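Local coordinates for protein free methionine-R-sulfoxide reductase (Saccharomyces cerevisiae, PDB 1F5M) that reduces the R-form of free methionine sulfoxide to methionine with thioredoxin, helping to protect the cell against oxidative stress, at residues V71-A74 and L80-G83; V135-I138 and T144-V147. All blocks are in the same frame, centred on the assembly; numbering follows the deposited sequence.

Contact 1. Residues V71-A74 and L80-G83; sequences VTQA and LILG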
loop_
_atom_site.group_PDB
_atom_site.type_symbol
_atom_site.label_atom_id
_atom_site.label_comp_id
_atom_site.label_asym_id
_atom_site.label_seq_id
_atom_site.Cartn_x
_atom_site.Cartn_y
_atom_site.Cartn_z
ATOM N N VAL B 71 12.062 3.831 0.737
ATOM C CA VAL B 71 12.591 4.592 1.850
ATOM C C VAL B 71 14.008 4.111 2.022
ATOM O O VAL B 71 14.325 2.962 1.736
ATOM C CB VAL B 71 11.787 4.335 3.161
ATOM C CG1 VAL B 71 10.288 4.723 2.963
ATOM C CG2 VAL B 71 11.919 2.864 3.548
ATOM N N THR B 72 14.862 5.002 2.480
ATOM C CA THR B 72 16.266 4.667 2.626
ATOM C C THR B 72 16.404 3.637 3.729
ATOM O O THR B 72 15.863 3.803 4.823
ATOM C CB THR B 72 17.093 5.946 2.918
ATOM O OG1 THR B 72 16.859 6.890 1.865
ATOM C CG2 THR B 72 18.604 5.642 2.978
ATOM N N GLN B 73 17.072 2.539 3.405
ATOM C CA GLN B 73 17.290 1.489 4.381
ATOM C C GLN B 73 18.070 2.095 5.548
ATOM O O GLN B 73 19.077 2.788 5.337
ATOM C CB GLN B 73 18.098 0.347 3.766
ATOM C CG GLN B 73 18.407 -0.754 4.771
ATOM C CD GLN B 73 19.304 -1.838 4.198
ATOM O OE1 GLN B 73 20.144 -1.578 3.321
ATOM N NE2 GLN B 73 19.151 -3.063 4.706
ATOM N N ALA B 74 17.602 1.852 6.771
ATOM C CA ALA B 74 18.288 2.374 7.956
ATOM C C ALA B 74 19.709 1.806 7.977
ATOM O O ALA B 74 20.692 2.538 8.121
ATOM C CB ALA B 74 17.548 1.961 9.218
ATOM N N LEU B 80 17.577 1.961 -1.191
ATOM C CA LEU B 80 16.135 2.231 -1.043
ATOM C C LEU B 80 15.420 0.890 -0.889
ATOM O O LEU B 80 15.693 -0.042 -1.640
ATOM C CB LEU B 80 15.578 2.914 -2.290
ATOM C CG LEU B 80 16.027 4.352 -2.590
ATOM C CD1 LEU B 80 15.532 4.722 -4.016
ATOM C CD2 LEU B 80 15.434 5.313 -1.562
ATOM N N ILE B 81 14.519 0.805 0.068
ATOM C CA ILE B 81 13.735 -0.420 0.304
ATOM C C ILE B 81 12.267 -0.082 -0.015
ATOM O O ILE B 81 11.768 0.990 0.374
ATOM C CB ILE B 81 13.758 -0.841 1.760
ATOM C CG1 ILE B 81 15.186 -0.839 2.285
ATOM C CG2 ILE B 81 13.197 -2.237 1.915
ATOM C CD1 ILE B 81 15.203 -1.237 3.754
ATOM N N LEU B 82 11.591 -1.012 -0.683
ATOM C CA LEU B 82 10.177 -0.860 -1.074
ATOM C C LEU B 82 9.285 -0.543 0.140
ATOM O O LEU B 82 9.334 -1.268 1.149
ATOM C CB LEU B 82 9.671 -2.169 -1.694
ATOM C CG LEU B 82 8.604 -2.140 -2.809
ATOM C CD1 LEU B 82 7.758 -3.389 -2.733
ATOM C CD2 LEU B 82 7.787 -0.928 -2.770
ATOM N N GLY B 83 8.476 0.526 0.016
ATOM C CA GLY B 83 7.543 0.959 1.050
ATOM C C GLY B 83 6.127 0.832 0.499
ATOM O O GLY B 83 5.934 0.183 -0.542
#

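Contact 2. Residues V135-I138 and T144-V147; sequences VPII and TLGV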
loop_
_atom_site.group_PDB
_atom_site.type_symbol
_atom_site.label_atom_id
_atom_site.label_comp_id
_atom_site.label_asym_id
_atom_site.label_seq_id
_atom_site.Cartn_x
_atom_site.Cartn_y
_atom_site.Cartn_z
ATOM N N VAL B 135 10.120 11.868 -6.930
ATOM C CA VAL B 135 10.422 13.014 -6.094
ATOM C C VAL B 135 11.085 12.571 -4.784
ATOM O O VAL B 135 10.504 11.783 -3.974
ATOM C CB VAL B 135 9.124 13.801 -5.796
ATOM C CG1 VAL B 135 9.385 15.001 -4.887
ATOM C CG2 VAL B 135 8.468 14.227 -7.089
ATOM N N PRO B 136 12.309 13.051 -4.534
ATOM C CA PRO B 136 12.978 12.646 -3.279
ATOM C C PRO B 136 12.476 13.366 -2.015
ATOM O O PRO B 136 12.157 14.557 -2.036
ATOM C CB PRO B 136 14.442 12.933 -3.569
ATOM C CG PRO B 136 14.364 14.162 -4.376
ATOM C CD PRO B 136 13.171 13.949 -5.326
ATOM N N ILE B 137 12.365 12.613 -0.911
ATOM C CA ILE B 137 11.908 13.151 0.355
ATOM C C ILE B 137 13.182 13.495 1.108
ATOM O O ILE B 137 14.027 12.630 1.312
ATOM C CB ILE B 137 11.076 12.084 1.105
ATOM C CG1 ILE B 137 9.804 11.775 0.282
ATOM C CG2 ILE B 137 10.704 12.561 2.476
ATOM C CD1 ILE B 137 9.185 10.433 0.652
ATOM N N ILE B 138 13.317 14.754 1.525
ATOM C CA ILE B 138 14.554 15.210 2.182
ATOM C C ILE B 138 14.434 15.501 3.665
ATOM O O ILE B 138 13.447 16.079 4.101
ATOM C CB ILE B 138 15.084 16.496 1.468
ATOM C CG1 ILE B 138 15.186 16.241 -0.044
ATOM C CG2 ILE B 138 16.410 16.934 2.093
ATOM C CD1 ILE B 138 16.181 15.161 -0.408
ATOM N N THR B 144 18.532 12.141 1.828
ATOM C CA THR B 144 17.355 11.486 1.211
ATOM C C THR B 144 16.739 10.439 2.185
ATOM O O THR B 144 17.396 9.462 2.556
ATOM C CB THR B 144 17.772 10.766 -0.079
ATOM O OG1 THR B 144 18.254 11.747 -1.026
ATOM C CG2 THR B 144 16.597 9.950 -0.656
ATOM N N LEU B 145 15.499 10.658 2.602
ATOM C CA LEU B 145 14.803 9.725 3.515
ATOM C C LEU B 145 14.110 8.615 2.700
ATOM O O LEU B 145 13.885 7.493 3.174
ATOM C CB LEU B 145 13.776 10.519 4.326
ATOM C CG LEU B 145 14.359 11.546 5.308
ATOM C CD1 LEU B 145 13.244 12.242 6.104
ATOM C CD2 LEU B 145 15.282 10.814 6.257
ATOM N N GLY B 146 13.763 8.962 1.459
ATOM C CA GLY B 146 13.113 8.033 0.550
ATOM C C GLY B 146 12.624 8.790 -0.675
ATOM O O GLY B 146 12.961 9.963 -0.879
ATOM N N VAL B 147 11.825 8.136 -1.513
ATOM C CA VAL B 147 11.307 8.812 -2.693
ATOM C C VAL B 147 9.837 8.522 -2.876
ATOM O O VAL B 147 9.302 7.533 -2.341
ATOM C CB VAL B 147 11.995 8.355 -4.001
ATOM C CG1 VAL B 147 13.508 8.589 -3.944
ATOM C CG2 VAL B 147 11.697 6.882 -4.245
#

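Contact 1. Residues V71-A74 and L80-G83
Val71 and Ile81 form an antiparallel hydrogen-bonded pair where strand 64-72 runs back as strand 79-85. Both backbone bonds of the pair are made. Val71 N gives its proton to Ile81 O over 2.9 Å, and Ile81 N gives its own to Val71 O over 2.7 Å. The second bond is the straighter, with 172° at the hydrogen. Val71 O also takes a CA-H...O contact from Leu80 CA at 3.4 Å, so two donors meet this one carbonyl. Thr72 and Leu80 follow as a non-hydrogen-bonded pair.

The side-chain contacts are van der Waals ones and lie on both faces of the hairpin. Gln73 and Ile81 meet through the base of the glutamine. Ile81 CG1 points away from its own carbonyl carbon (chi1 -49°), and the extended chain carries CD1 across to Gln73 CB at 3.3 Å. Gln73 CG is nearly as near, while the amide end leads away from the strand. Replacing Ile81 by an alanine removes CG1 and CD1, which would probably leave Gln73 CB and CG without their partner and open a gap at a buried position. On the other face, Leu80 CD2 comes to Thr72 OG1 at 4.0 Å. That hydroxyl is hydrogen-bonded to Thr144 O.

The surroundings differ by face. Val71 packs on Trp42 and Leu46 of helix 42-59, and Leu80 on Cys101 and Ala105 of helix 99-107. Ile81 also packs on Asn41 of the second subunit.

This hairpin belongs to the central antiparallel sheet of the GAF domain. Its chemistry implies a division of labour: backbone hydrogen bonds set the register, while aliphatic side chains join the sheet to helices on its two faces.

Contact 2. Residues V135-I138 and T144-V147
Ile137 and Gly146 form an antiparallel hydrogen-bonded pair, and the axes of the two short strands come within 4.5 Å at an angle of 147°. This is a beta hairpin of the GAF-domain sheet, and it carries a beta bulge. Pro136 faces Val147 in step, but Ile138 pairs with Thr144, so Leu145 is the extra residue. Ile137 makes both backbone bonds: its N donates to Gly146 O at 2.7 Å, and its O accepts from Leu145 N at 2.8 Å. Val135 O takes a CA-H...O contact from Val147 CA, and Val135 is backbone hydrogen-bonded to Ile148.

The bulge turns Leu145 toward the opposite strand. Its CB lies 4.1 Å from Ile137 CG2, and the two side chains cross at about a right angle. Ile137 CG1 is anti to its own carbonyl carbon (chi1 -64°). At the end of that branch, Ile137 CD1 lies 4.0 Å from Gly146 C. Helix 160-176 packs on this face: Ala170 meets Ile137, and Asn174 meets Leu145.

On the other face, Val147 CG1 approaches Pro136 CA at 4.1 Å. Thr144 OG1 bonds to Ala105 O of helix 99-107. Its nearest partner on strand 135-138 is the methyl Ile138 CD1, at 4.0 Å from OG1.

How the contacts relate
Both contacts are largely buried pairings within hairpins of one antiparallel sheet. Their inner strands, 64-72 and 144-152, are neighbours, so the hairpins lie side by side, with the contact centres about 10 Å apart. Thr72 joins them: its N bonds to Leu145 O at 2.8 Å. Contact 1 pairs regularly and meets the other subunit; no other protein chain touches contact 2. Contact 1 closes with a side chain from beyond the strand, Gln73, lying on Ile81. In contact 2 the bulge residue Leu145 turns to Ile137 instead, and Gly146 N is buried without a partner in the model. Helix 99-107 meets both contacts. Helix 42-59 packs on contact 1, helix 160-176 on contact 2.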